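Local atomic coordinates of aminotransferase class I and II (Anaerococcus prevotii, PDB entry 4EMY), a protein that binds pyridoxal 5'-phosphate and, as a homodimeric member of a pyridoxal-phosphate-dependent aminotransferase family, probably catalyses transamination. Residues A[18-23]-A[379-384]; A[22-27]-A[39-44]; A[73-78]-A[298-303]; A[185-190]-A[226-231]; A[193-198]-A[352-357]. One frame throughout, in Å; residues are numbered along the deposited sequence.

Contact 1 (A[18-23]-A[379-384])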
# COMPACT_ATOMS: atom_id res chain seq x y z
N ASP A 18 18.25 -11.98 1.86
CA ASP A 18 18.10 -10.55 2.10
C ASP A 18 19.31 -10.05 2.90
O ASP A 18 19.44 -10.34 4.09
CB ASP A 18 16.79 -10.26 2.85
CG ASP A 18 16.44 -8.79 2.87
OD1 ASP A 18 17.29 -7.96 3.27
OD2 ASP A 18 15.29 -8.45 2.49
N LEU A 19 20.18 -9.30 2.23
CA LEU A 19 21.49 -8.98 2.78
C LEU A 19 21.46 -7.98 3.95
O LEU A 19 22.07 -8.23 4.99
CB LEU A 19 22.45 -8.52 1.67
CG LEU A 19 23.92 -8.28 2.05
CD1 LEU A 19 24.52 -9.42 2.87
CD2 LEU A 19 24.73 -8.04 0.78
N ALA A 20 20.76 -6.87 3.78
CA ALA A 20 20.60 -5.89 4.86
C ALA A 20 19.98 -6.53 6.10
O ALA A 20 20.47 -6.34 7.22
CB ALA A 20 19.76 -4.72 4.38
N PHE A 21 18.90 -7.29 5.88
CA PHE A 21 18.23 -8.06 6.93
C PHE A 21 19.23 -8.86 7.77
O PHE A 21 19.27 -8.72 9.00
CB PHE A 21 17.21 -8.99 6.26
CG PHE A 21 16.30 -9.71 7.20
CD1 PHE A 21 15.23 -9.06 7.79
CD2 PHE A 21 16.49 -11.07 7.46
CE1 PHE A 21 14.37 -9.74 8.65
CE2 PHE A 21 15.64 -11.75 8.31
CZ PHE A 21 14.58 -11.08 8.91
N ASP A 22 20.04 -9.67 7.09
CA ASP A 22 21.02 -10.54 7.73
C ASP A 22 22.08 -9.77 8.52
O ASP A 22 22.33 -10.09 9.69
CB ASP A 22 21.70 -11.43 6.68
CG ASP A 22 20.76 -12.44 6.07
OD1 ASP A 22 19.64 -12.63 6.61
OD2 ASP A 22 21.13 -13.05 5.05
N ILE A 23 22.69 -8.77 7.88
CA ILE A 23 23.67 -7.89 8.53
C ILE A 23 23.05 -7.32 9.79
O ILE A 23 23.68 -7.29 10.85
CB ILE A 23 24.14 -6.74 7.60
CG1 ILE A 23 24.68 -7.26 6.25
CG2 ILE A 23 25.16 -5.85 8.30
CD1 ILE A 23 25.84 -8.23 6.31
N PHE A 379 29.27 -3.17 11.65
CA PHE A 379 28.34 -3.61 10.62
C PHE A 379 27.98 -2.49 9.66
O PHE A 379 27.57 -1.40 10.08
CB PHE A 379 27.09 -4.21 11.27
CG PHE A 379 27.40 -5.35 12.18
CD1 PHE A 379 27.61 -5.14 13.54
CD2 PHE A 379 27.51 -6.64 11.68
CE1 PHE A 379 27.91 -6.20 14.38
CE2 PHE A 379 27.81 -7.71 12.51
CZ PHE A 379 28.01 -7.49 13.86
N THR A 380 28.15 -2.77 8.38
CA THR A 380 27.83 -1.84 7.31
C THR A 380 27.32 -2.65 6.13
O THR A 380 27.39 -3.88 6.15
CB THR A 380 29.07 -1.05 6.88
OG1 THR A 380 30.17 -1.95 6.70
CG2 THR A 380 29.45 -0.01 7.92
N ILE A 381 26.81 -1.98 5.10
CA ILE A 381 26.26 -2.67 3.93
C ILE A 381 27.22 -2.60 2.74
O ILE A 381 27.55 -1.52 2.26
CB ILE A 381 24.87 -2.12 3.52
CG1 ILE A 381 23.91 -2.06 4.72
CG2 ILE A 381 24.28 -2.94 2.38
CD1 ILE A 381 23.66 -3.37 5.44
N PRO A 382 27.69 -3.78 2.27
CA PRO A 382 28.59 -3.88 1.12
C PRO A 382 27.86 -3.89 -0.21
O PRO A 382 26.73 -4.36 -0.30
CB PRO A 382 29.25 -5.24 1.33
CG PRO A 382 28.20 -6.05 2.01
CD PRO A 382 27.49 -5.09 2.92
N SER A 383 28.52 -3.37 -1.24
CA SER A 383 28.05 -3.54 -2.62
C SER A 383 29.24 -3.56 -3.57
O SER A 383 30.38 -3.33 -3.15
CB SER A 383 27.07 -2.43 -3.00
OG SER A 383 27.72 -1.18 -3.03
N ALA A 384 28.97 -3.84 -4.85
CA ALA A 384 30.01 -3.88 -5.87
C ALA A 384 30.74 -2.55 -5.96
O ALA A 384 31.86 -2.48 -6.47
CB ALA A 384 29.40 -4.24 -7.22
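I23 reaches from the first turns of helix 19-34 onto the short strand 381-382 and the residues just before it, and its branches share out three partners. At the branch point, CB lies 4.0 Å from CD1 of I381. The CG1 arm passes the same methyl, 4.1 Å from I381 CD1. The other branch, CG2, stands anti to the backbone N because CG1 takes the place beside that N (chi1 -54°). This turns CG2 to the strand, where it meets F379 CB at 3.9 Å and T380 O at 3.7 Å. A beta-branched residue suits the spot, since its two arms fan out from a rigid helix over several strand residues.

I381 answers from its far end. Its CD1 comes up against the helix backbone, 4.0 Å from A20 CA, an approach that the small side chain of A20 allows. At the outer margin L19 CD2 meets the ring of P382 at CG, 4.2 Å away. D18 starts the helix as its N-cap, with OD1 accepting from F21 N at 3.1 Å.

Around this apolar seam, helix 366-375 covers I23 and F379 through E374, T380 through V370 and P382 through F367. Strand 386-389 pairs with I381 through R388, while F379 joins strand 40-41 through I40 and A42.

Contact 2 (A[22-27]-A[39-44])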
# COMPACT_ATOMS: atom_id res chain seq x y z
N ASP A 22 20.04 -9.67 7.09
CA ASP A 22 21.02 -10.54 7.73
C ASP A 22 22.08 -9.77 8.52
O ASP A 22 22.33 -10.09 9.69
CB ASP A 22 21.70 -11.43 6.68
CG ASP A 22 20.76 -12.44 6.07
OD1 ASP A 22 19.64 -12.63 6.61
OD2 ASP A 22 21.13 -13.05 5.05
N ILE A 23 22.69 -8.77 7.88
CA ILE A 23 23.67 -7.89 8.53
C ILE A 23 23.05 -7.32 9.79
O ILE A 23 23.68 -7.29 10.85
CB ILE A 23 24.14 -6.74 7.60
CG1 ILE A 23 24.68 -7.26 6.25
CG2 ILE A 23 25.16 -5.85 8.30
CD1 ILE A 23 25.84 -8.23 6.31
N ASN A 24 21.80 -6.89 9.68
CA ASN A 24 21.09 -6.29 10.80
C ASN A 24 20.79 -7.26 11.95
O ASN A 24 20.87 -6.88 13.12
CB ASN A 24 19.81 -5.63 10.32
CG ASN A 24 19.24 -4.68 11.33
OD1 ASN A 24 19.84 -3.64 11.63
ND2 ASN A 24 18.09 -5.02 11.88
N ASN A 25 20.43 -8.50 11.60
CA ASN A 25 20.30 -9.56 12.60
C ASN A 25 21.62 -9.77 13.33
O ASN A 25 21.67 -9.78 14.56
CB ASN A 25 19.82 -10.87 11.96
CG ASN A 25 18.32 -10.88 11.67
OD1 ASN A 25 17.52 -10.25 12.38
ND2 ASN A 25 17.93 -11.63 10.64
N LYS A 26 22.71 -9.91 12.56
CA LYS A 26 24.05 -10.08 13.13
C LYS A 26 24.41 -9.01 14.15
O LYS A 26 24.97 -9.31 15.21
CB LYS A 26 25.11 -10.13 12.03
CG LYS A 26 25.17 -11.44 11.27
CD LYS A 26 26.36 -11.43 10.33
CE LYS A 26 26.17 -12.36 9.15
NZ LYS A 26 27.31 -12.26 8.19
N ALA A 27 24.08 -7.75 13.83
CA ALA A 27 24.35 -6.63 14.72
C ALA A 27 23.59 -6.76 16.04
O ALA A 27 24.17 -6.54 17.11
CB ALA A 27 23.99 -5.32 14.04
N VAL A 39 29.55 -2.44 20.19
CA VAL A 39 29.13 -2.62 18.80
C VAL A 39 28.88 -1.29 18.09
O VAL A 39 28.42 -0.32 18.70
CB VAL A 39 27.85 -3.48 18.71
CG1 VAL A 39 27.66 -4.01 17.30
CG2 VAL A 39 27.90 -4.64 19.71
N ILE A 40 29.20 -1.24 16.79
CA ILE A 40 28.90 -0.08 15.96
C ILE A 40 27.92 -0.49 14.85
O ILE A 40 28.33 -0.98 13.79
CB ILE A 40 30.20 0.56 15.40
CG1 ILE A 40 31.05 1.11 16.56
CG2 ILE A 40 29.88 1.67 14.41
CD1 ILE A 40 32.47 1.47 16.18
N ASN A 41 26.63 -0.30 15.12
CA ASN A 41 25.56 -0.71 14.21
C ASN A 41 25.23 0.37 13.17
O ASN A 41 24.39 1.24 13.41
CB ASN A 41 24.31 -1.08 15.02
CG ASN A 41 23.21 -1.69 14.17
OD1 ASN A 41 23.37 -1.95 12.97
ND2 ASN A 41 22.08 -1.95 14.81
N ALA A 42 25.90 0.29 12.03
CA ALA A 42 25.79 1.31 10.99
C ALA A 42 25.19 0.73 9.71
O ALA A 42 25.68 1.00 8.60
CB ALA A 42 27.16 1.92 10.73
N ALA A 43 24.12 -0.04 9.86
CA ALA A 43 23.57 -0.84 8.78
C ALA A 43 22.36 -0.22 8.07
O ALA A 43 22.40 0.01 6.86
CB ALA A 43 23.22 -2.24 9.28
N LEU A 44 21.30 0.06 8.83
CA LEU A 44 20.01 0.47 8.24
C LEU A 44 19.66 1.95 8.42
O LEU A 44 20.08 2.60 9.37
CB LEU A 44 18.87 -0.40 8.76
CG LEU A 44 18.94 -1.92 8.56
CD1 LEU A 44 17.66 -2.56 9.09
CD2 LEU A 44 19.16 -2.30 7.11
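N24 and A27, one turn apart on helix 19-34, face A43 and N41 with CA atoms 6.3 Å apart for N24 and A43 and 6.1 Å for A27 and N41, so residues 41 to 43 pass the helix at a fairly even spacing. N24 meets L44 along its whole amide. With CG anti to the backbone N (chi1 -164°), the N24 amide swings out to L44 and crosses the leucine side chain at about a right angle. L44 CD1 lies 3.5 Å from N24 CG and only slightly farther, 3.7 Å, from N24 ND2, so the methyl rests against the flat of the amide rather than at one polar corner. A flat group suits a partly exposed place of this kind, because it can lie on a leucine and still carry polar atoms. Replacing N24 by alanine would remove the amide and is likely to leave L44 CD1 without the flat group it lies on, opening a gap beside the helix.

A small residue suits position A27, since the N41 amide comes down on its methyl: A27 CB is 3.6 Å from N41 OD1 and 3.9 Å from N41 ND2. I23 CG2 also touches A43 CB at 4.2 Å, and V39 closes the far end near the carbonyl of A27.

Strand 40-41 is also paired in parallel with strand 378-379, whose F379 packs on the same helix. An N-terminal helix folded back on chain from the C-terminal part is consistent with the small domain of fold type I aminotransferases, which brings N- and C-terminal chain together.

Contact 3 (A[73-78]-A[298-303]). With PLP (pyridoxal-5'-phosphate), chain F.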
# COMPACT_ATOMS: atom_id res chain seq x y z
N ALA A 73 -9.62 5.95 12.46
CA ALA A 73 -10.40 4.79 12.03
C ALA A 73 -10.95 4.83 10.60
O ALA A 73 -10.95 3.81 9.92
CB ALA A 73 -11.53 4.53 13.02
N SER A 74 -11.44 5.99 10.17
CA SER A 74 -12.17 6.12 8.89
C SER A 74 -11.29 6.04 7.64
O SER A 74 -10.10 6.37 7.69
CB SER A 74 -12.95 7.43 8.87
OG SER A 74 -12.08 8.54 9.08
N TYR A 75 -11.87 5.60 6.53
CA TYR A 75 -11.14 5.52 5.27
C TYR A 75 -10.69 6.91 4.80
O TYR A 75 -11.37 7.91 5.03
CB TYR A 75 -11.99 4.86 4.17
CG TYR A 75 -12.06 3.34 4.21
CD1 TYR A 75 -10.90 2.56 4.14
CD2 TYR A 75 -13.29 2.69 4.27
CE1 TYR A 75 -10.98 1.17 4.16
CE2 TYR A 75 -13.37 1.31 4.29
CZ TYR A 75 -12.22 0.56 4.24
OH TYR A 75 -12.31 -0.81 4.27
N ALA A 76 -9.52 6.97 4.17
CA ALA A 76 -9.10 8.20 3.53
C ALA A 76 -9.61 8.19 2.09
O ALA A 76 -9.79 7.13 1.50
CB ALA A 76 -7.58 8.32 3.58
N PRO A 77 -9.90 9.38 1.52
CA PRO A 77 -10.25 9.40 0.10
C PRO A 77 -9.14 8.77 -0.73
O PRO A 77 -7.98 8.79 -0.30
CB PRO A 77 -10.38 10.89 -0.23
CG PRO A 77 -10.14 11.64 1.05
CD PRO A 77 -10.18 10.67 2.18
N ILE A 78 -9.50 8.18 -1.87
CA ILE A 78 -8.54 7.50 -2.75
C ILE A 78 -7.26 8.32 -2.87
O ILE A 78 -6.16 7.83 -2.62
CB ILE A 78 -9.06 7.30 -4.21
CG1 ILE A 78 -10.54 6.90 -4.29
CG2 ILE A 78 -8.16 6.34 -4.98
CD1 ILE A 78 -10.82 5.43 -4.06
N TRP A 298 -3.66 -0.39 -3.13
CA TRP A 298 -3.73 -0.23 -1.67
C TRP A 298 -5.03 0.35 -1.15
O TRP A 298 -5.20 0.54 0.06
CB TRP A 298 -2.54 0.58 -1.16
CG TRP A 298 -2.43 1.95 -1.78
CD1 TRP A 298 -3.09 3.12 -1.39
CD2 TRP A 298 -1.61 2.34 -2.93
NE1 TRP A 298 -2.74 4.17 -2.20
CE2 TRP A 298 -1.86 3.77 -3.15
CE3 TRP A 298 -0.72 1.68 -3.77
CZ2 TRP A 298 -1.23 4.48 -4.16
CZ3 TRP A 298 -0.10 2.41 -4.79
CH2 TRP A 298 -0.35 3.77 -4.97
N SER A 299 -5.95 0.63 -2.07
CA SER A 299 -7.26 1.25 -1.78
C SER A 299 -7.20 2.70 -1.30
O SER A 299 -7.85 3.57 -1.86
CB SER A 299 -8.09 0.38 -0.83
OG SER A 299 -9.41 0.86 -0.77
N ASN A 300 -6.43 2.95 -0.25
CA ASN A 300 -6.30 4.30 0.32
C ASN A 300 -5.19 4.36 1.36
O ASN A 300 -4.73 3.32 1.84
CB ASN A 300 -7.62 4.81 0.90
CG ASN A 300 -8.48 3.70 1.47
OD1 ASN A 300 -7.98 2.70 1.97
ND2 ASN A 300 -9.78 3.88 1.40
N GLY A 301 -4.77 5.58 1.70
CA GLY A 301 -3.61 5.78 2.57
C GLY A 301 -3.92 5.60 4.03
O GLY A 301 -5.07 5.46 4.42
N THR A 302 -2.86 5.59 4.84
CA THR A 302 -3.00 5.53 6.29
C THR A 302 -3.61 6.85 6.73
O THR A 302 -2.93 7.88 6.72
CB THR A 302 -1.64 5.33 6.99
OG1 THR A 302 -0.88 4.34 6.28
CG2 THR A 302 -1.82 4.90 8.44
N HIS A 303 -4.89 6.82 7.09
CA HIS A 303 -5.61 8.05 7.36
C HIS A 303 -5.00 8.87 8.48
O HIS A 303 -4.83 10.08 8.32
CB HIS A 303 -7.10 7.79 7.55
CG HIS A 303 -7.98 8.98 7.24
ND1 HIS A 303 -9.26 9.06 7.63
CD2 HIS A 303 -7.70 10.18 6.57
CE1 HIS A 303 -9.79 10.23 7.23
NE2 HIS A 303 -8.83 10.91 6.57
N1 PLP F . -13.30 -6.80 0.04
C2 PLP F . -14.65 -6.48 -0.01
C2A PLP F . -15.63 -7.47 -0.55
C3 PLP F . -15.09 -5.24 0.46
O3 PLP F . -16.42 -4.89 0.42
C4 PLP F . -14.18 -4.33 0.95
C4A PLP F . -14.56 -2.88 0.92
O4A PLP F . -15.12 -2.38 1.90
C5 PLP F . -12.82 -4.66 1.01
C6 PLP F . -12.38 -5.90 0.55
C5A PLP F . -11.86 -3.63 1.55
O4P PLP F . -10.75 -4.22 2.18
P PLP F . -9.63 -3.25 2.77
O1P PLP F . -10.26 -1.99 3.29
O2P PLP F . -8.60 -2.91 1.73
O3P PLP F . -9.00 -4.02 3.89
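H303 ND1 is held by two acceptors of one residue: its N-H points to S74 O at 2.8 Å and to S74 OG at 3.2 Å. The hydroxyl lies in the imidazole plane, whereas the carbonyl oxygen is tilted from it and is met from above its own carbonyl plane. S74 OG comes into place because it stands between the backbone N and the carbonyl carbon (chi1 57°), and it also bonds S70 O. On the far side of the ring H303 NE2 holds E81 OE2, so the imidazole is pinned from both nitrogens and cannot easily turn. A76 CA sits over the centre of one ring face, and A76 CB lies 3.5 Å from H303 CD2, a fit that suits a residue as small as alanine.

These two loops belong to the composite active site of fold type I aminotransferases, built where two subunits meet. Y75 reaches out of its own chain: its OH donates to O1P of a pyridoxal phosphate held by the second subunit, at 2.6 Å, and also bonds K261 of that subunit. R269 of the second subunit donates to W298 O.

N300 approaches the phenol ring obliquely, its amide plane 26° from the ring plane, bringing N300 ND2 to 3.2 Å from Y75 CD1. The same nitrogen makes a weak bond to A76 O, at 3.3 Å, and N300 CB rests close to that oxygen.

Contact 4 (A[185-190]-A[226-231]). With PLP (pyridoxal-5'-phosphate), chain E.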
# COMPACT_ATOMS: atom_id res chain seq x y z
N ASN A 185 17.64 10.21 -7.61
CA ASN A 185 17.46 10.29 -6.17
C ASN A 185 18.38 11.36 -5.59
O ASN A 185 19.54 11.10 -5.29
CB ASN A 185 17.69 8.93 -5.51
CG ASN A 185 17.56 8.97 -4.00
OD1 ASN A 185 18.31 8.30 -3.29
ND2 ASN A 185 16.63 9.77 -3.50
N SER A 186 17.83 12.56 -5.46
CA SER A 186 18.56 13.75 -5.03
C SER A 186 17.52 14.73 -4.50
O SER A 186 16.40 14.77 -5.01
CB SER A 186 19.30 14.39 -6.21
OG SER A 186 20.05 15.53 -5.81
N PRO A 187 17.87 15.51 -3.46
CA PRO A 187 19.15 15.50 -2.76
C PRO A 187 19.20 14.41 -1.69
O PRO A 187 18.16 13.86 -1.32
CB PRO A 187 19.19 16.89 -2.13
CG PRO A 187 17.77 17.21 -1.85
CD PRO A 187 16.96 16.55 -2.94
N GLY A 188 20.41 14.11 -1.21
CA GLY A 188 20.60 13.14 -0.13
C GLY A 188 20.50 11.71 -0.60
O GLY A 188 19.84 10.89 0.03
N ASN A 189 21.16 11.43 -1.73
CA ASN A 189 21.17 10.13 -2.39
C ASN A 189 21.55 8.96 -1.49
O ASN A 189 22.63 8.93 -0.93
CB ASN A 189 22.15 10.16 -3.58
CG ASN A 189 22.25 8.83 -4.30
OD1 ASN A 189 23.17 8.05 -4.06
ND2 ASN A 189 21.30 8.57 -5.18
N ASN A 190 20.64 8.01 -1.36
CA ASN A 190 20.95 6.72 -0.79
C ASN A 190 21.45 5.83 -1.94
O ASN A 190 20.71 5.59 -2.91
CB ASN A 190 19.68 6.16 -0.12
CG ASN A 190 19.77 4.69 0.20
OD1 ASN A 190 20.82 4.18 0.58
ND2 ASN A 190 18.65 4.00 0.06
N ALA A 226 12.99 11.80 -0.77
CA ALA A 226 12.73 11.30 0.58
C ALA A 226 13.60 11.98 1.65
O ALA A 226 13.12 12.31 2.73
CB ALA A 226 12.91 9.79 0.62
N TYR A 227 14.87 12.20 1.34
CA TYR A 227 15.81 12.78 2.29
C TYR A 227 15.98 14.28 2.09
O TYR A 227 17.00 14.86 2.47
CB TYR A 227 17.18 12.08 2.21
CG TYR A 227 17.11 10.58 2.39
CD1 TYR A 227 17.06 10.01 3.67
CD2 TYR A 227 17.11 9.74 1.29
CE1 TYR A 227 17.01 8.63 3.83
CE2 TYR A 227 17.06 8.37 1.44
CZ TYR A 227 17.01 7.81 2.70
OH TYR A 227 16.95 6.45 2.83
N LEU A 228 14.96 14.91 1.52
CA LEU A 228 14.96 16.35 1.25
C LEU A 228 15.32 17.19 2.48
O LEU A 228 16.20 18.04 2.43
CB LEU A 228 13.60 16.78 0.70
CG LEU A 228 13.44 18.23 0.26
CD1 LEU A 228 14.01 18.44 -1.13
CD2 LEU A 228 11.96 18.59 0.30
N GLU A 229 14.62 16.95 3.58
CA GLU A 229 14.81 17.75 4.78
C GLU A 229 16.16 17.54 5.47
O GLU A 229 16.52 18.27 6.40
CB GLU A 229 13.67 17.51 5.77
CG GLU A 229 12.29 17.82 5.20
CD GLU A 229 11.91 19.29 5.28
OE1 GLU A 229 10.84 19.58 5.85
OE2 GLU A 229 12.68 20.15 4.79
N PHE A 230 16.92 16.55 5.00
CA PHE A 230 18.20 16.21 5.61
C PHE A 230 19.33 16.45 4.64
O PHE A 230 20.33 15.73 4.63
CB PHE A 230 18.18 14.75 6.09
CG PHE A 230 17.11 14.46 7.09
CD1 PHE A 230 17.30 14.74 8.44
CD2 PHE A 230 15.90 13.90 6.69
CE1 PHE A 230 16.31 14.47 9.36
CE2 PHE A 230 14.90 13.63 7.62
CZ PHE A 230 15.10 13.92 8.95
N ALA A 231 19.18 17.49 3.82
CA ALA A 231 20.17 17.82 2.80
C ALA A 231 20.42 19.32 2.68
O ALA A 231 20.71 19.83 1.59
CB ALA A 231 19.76 17.22 1.45
N1 PLP E . 13.55 6.29 -1.52
C2 PLP E . 14.86 6.13 -1.08
C2A PLP E . 16.00 6.62 -1.91
C3 PLP E . 15.11 5.52 0.15
O3 PLP E . 16.40 5.36 0.57
C4 PLP E . 14.09 5.05 0.94
C4A PLP E . 14.39 3.83 1.77
O4A PLP E . 14.68 3.94 2.96
C5 PLP E . 12.78 5.23 0.49
C6 PLP E . 12.51 5.84 -0.74
C5A PLP E . 11.64 4.70 1.35
O4P PLP E . 10.49 5.52 1.31
P PLP E . 9.21 5.00 2.12
O1P PLP E . 8.48 4.05 1.21
O2P PLP E . 8.39 6.20 2.52
O3P PLP E . 9.63 4.24 3.36
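The cofactor pocket of class I aminotransferases is lined here by two loops that follow neighbouring parallel strands, 179-184 and 218-224, the first carrying the family's Asn-Pro-Thr-Gly sequence. Y227 and N190 come, one from each loop, to the same oxygen, the phenolic O3 of pyridoxal phosphate. Y227 OH is hydrogen-bonded to O3 at 2.6 Å, and O3 lies at the edge of the tyrosine ring and in its plane; N190 ND2 donates to O3 at 2.7 Å. An amide and a phenol suit this place because both can bond an oxygen whose position the cofactor ring has fixed.

R388 and N185 hold N190 in place. N190 OD1 is taken by R388, the outer partner, which helps fix which end of the amide faces the cofactor. The backbone N of N190 donates to N185 OD1 at 3.0 Å, and that side chain, with CG anti to its own N (chi1 178°), lies against the cofactor methyl C2A.

The loops themselves meet through P187, which follows a cis peptide bond, and G188. Glycine suits G188, whose phi is positive and where a side chain would probably crowd Y227 CB; its carbonyl oxygen instead lies 3.2 Å from Y227 CD2. N190 CB lies obliquely to the same ring, 3.8 Å from Y227 CE2. Farther from the cofactor, P187 CD meets L228 CD1 at 3.9 Å, and P187 CB rests on the methyl of A231, 3.6 Å from its CB.

Contact 5 (A[193-198]-A[352-357])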
# COMPACT_ATOMS: atom_id res chain seq x y z
N GLY A 193 25.09 9.77 -0.52
CA GLY A 193 25.00 10.99 0.28
C GLY A 193 25.19 12.22 -0.58
O GLY A 193 25.24 13.35 -0.08
N TYR A 194 25.29 12.01 -1.89
CA TYR A 194 25.52 13.09 -2.84
C TYR A 194 24.26 13.86 -3.17
O TYR A 194 23.17 13.31 -3.18
CB TYR A 194 26.10 12.52 -4.14
CG TYR A 194 26.55 13.57 -5.12
CD1 TYR A 194 27.68 14.34 -4.86
CD2 TYR A 194 25.84 13.81 -6.29
CE1 TYR A 194 28.10 15.31 -5.74
CE2 TYR A 194 26.25 14.78 -7.18
CZ TYR A 194 27.39 15.53 -6.91
OH TYR A 194 27.82 16.51 -7.78
N SER A 195 24.41 15.15 -3.45
CA SER A 195 23.34 15.96 -4.02
C SER A 195 23.84 16.61 -5.31
O SER A 195 24.92 17.21 -5.32
CB SER A 195 22.88 17.03 -3.03
OG SER A 195 22.46 16.46 -1.80
N LEU A 196 23.08 16.48 -6.39
CA LEU A 196 23.34 17.26 -7.60
C LEU A 196 23.26 18.74 -7.26
O LEU A 196 22.35 19.16 -6.53
CB LEU A 196 22.32 16.94 -8.69
CG LEU A 196 22.55 15.75 -9.62
CD1 LEU A 196 22.30 14.43 -8.92
CD2 LEU A 196 21.66 15.87 -10.85
N SER A 197 24.20 19.53 -7.75
CA SER A 197 24.17 20.97 -7.51
C SER A 197 23.07 21.62 -8.35
O SER A 197 22.48 20.97 -9.22
CB SER A 197 25.52 21.59 -7.81
OG SER A 197 25.78 21.60 -9.20
N ASP A 198 22.79 22.89 -8.10
CA ASP A 198 21.77 23.61 -8.86
C ASP A 198 22.10 23.67 -10.35
O ASP A 198 21.23 23.40 -11.19
CB ASP A 198 21.53 25.01 -8.28
CG ASP A 198 20.75 24.97 -6.96
OD1 ASP A 198 20.10 23.93 -6.67
OD2 ASP A 198 20.78 25.97 -6.21
N PRO A 352 31.76 12.79 -1.72
CA PRO A 352 31.41 14.01 -1.00
C PRO A 352 29.97 13.97 -0.51
O PRO A 352 29.06 13.71 -1.29
CB PRO A 352 31.59 15.12 -2.05
CG PRO A 352 31.93 14.44 -3.33
CD PRO A 352 32.45 13.08 -2.99
N TYR A 353 29.80 14.19 0.79
CA TYR A 353 28.48 14.18 1.44
C TYR A 353 27.80 15.55 1.36
O TYR A 353 28.38 16.57 1.74
CB TYR A 353 28.61 13.73 2.90
CG TYR A 353 27.31 13.76 3.69
CD1 TYR A 353 26.94 14.90 4.42
CD2 TYR A 353 26.46 12.65 3.71
CE1 TYR A 353 25.75 14.93 5.13
CE2 TYR A 353 25.27 12.68 4.43
CZ TYR A 353 24.92 13.82 5.14
OH TYR A 353 23.73 13.84 5.86
N PHE A 354 26.57 15.56 0.87
CA PHE A 354 25.80 16.79 0.81
C PHE A 354 24.54 16.73 1.66
O PHE A 354 24.11 17.74 2.22
CB PHE A 354 25.48 17.16 -0.64
CG PHE A 354 26.65 17.70 -1.40
CD1 PHE A 354 26.91 19.07 -1.41
CD2 PHE A 354 27.52 16.85 -2.08
CE1 PHE A 354 28.01 19.58 -2.10
CE2 PHE A 354 28.61 17.35 -2.77
CZ PHE A 354 28.86 18.72 -2.78
N GLY A 355 23.96 15.53 1.76
CA GLY A 355 22.82 15.26 2.64
C GLY A 355 22.50 13.77 2.68
O GLY A 355 23.09 12.99 1.93
N GLY A 356 21.57 13.37 3.54
CA GLY A 356 21.13 11.98 3.57
C GLY A 356 21.41 11.23 4.86
O GLY A 356 21.87 11.82 5.85
N PHE A 357 21.13 9.93 4.84
CA PHE A 357 21.26 9.07 6.01
C PHE A 357 22.56 8.27 6.00
O PHE A 357 22.90 7.60 6.99
CB PHE A 357 20.08 8.09 6.10
CG PHE A 357 18.91 8.60 6.89
CD1 PHE A 357 18.66 9.96 7.02
CD2 PHE A 357 18.03 7.70 7.49
CE1 PHE A 357 17.57 10.42 7.75
CE2 PHE A 357 16.94 8.15 8.22
CZ PHE A 357 16.70 9.51 8.34
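With CG anti to the backbone N in Y194 (chi1 -172°) and beside it in F354 (chi1 -75°), the two side chains run alongside each other and point the same way. They join the tail of the Asn-Pro-Thr-Gly loop of the class I aminotransferase fold, which ends at G193, to the glycine-containing loop leading into strand 359-362. The rings stand nearly perpendicular, at 89°, in an oblique pairing, with Y194 CE1 3.6 Å from F354 CE2. The hydroxyl of Y194 goes on to E200.

The backbones are bound through one atom. G193 O accepts from F354 N at 2.7 Å and from G355 N at 3.1 Å, both bonds almost straight and arriving from opposite faces of the carbonyl plane, so the buried oxygen is held twice. Glycine suits G193, where a side chain would probably crowd Y353 CD2 and the preceding carbonyl.

Y353 braces the glycine pair from within its own segment: G355 N lies over the centre of its ring, and its OH donates to G356 O at 2.7 Å. A phenylalanine in its place would probably keep the ring against G355 but leave G356 O without this hydroxyl, freeing the loop to shift.

S195 suits its place against F354, being small yet polar: its OG takes the N-H of G188 in the cofactor loop and lies 3.3 Å from F354 CB.

From the N terminus, helix 19-34 opens both contact 1 and contact 2. Contact 2 closes first, the chain coming back after the helix to residues 39-44. Contact 1 waits for residues 379-384 near the C-terminal end, so its loop encloses contacts 3, 4 and 5. Contact 3 spans from 73-78 to 298-303 and contains contact 4. Contact 5 starts inside contacts 3 and 4 but ends beyond both, and so crosses each. Contacts 1 and 2 touch through the pairing of F379 with I40 and A42, probably building the small domain. Contacts 4 and 5 also touch, joining one cofactor pocket to the loop before strand 359-362, probably part of the same domain, while contact 3 lies apart and serves the second subunit's pocket.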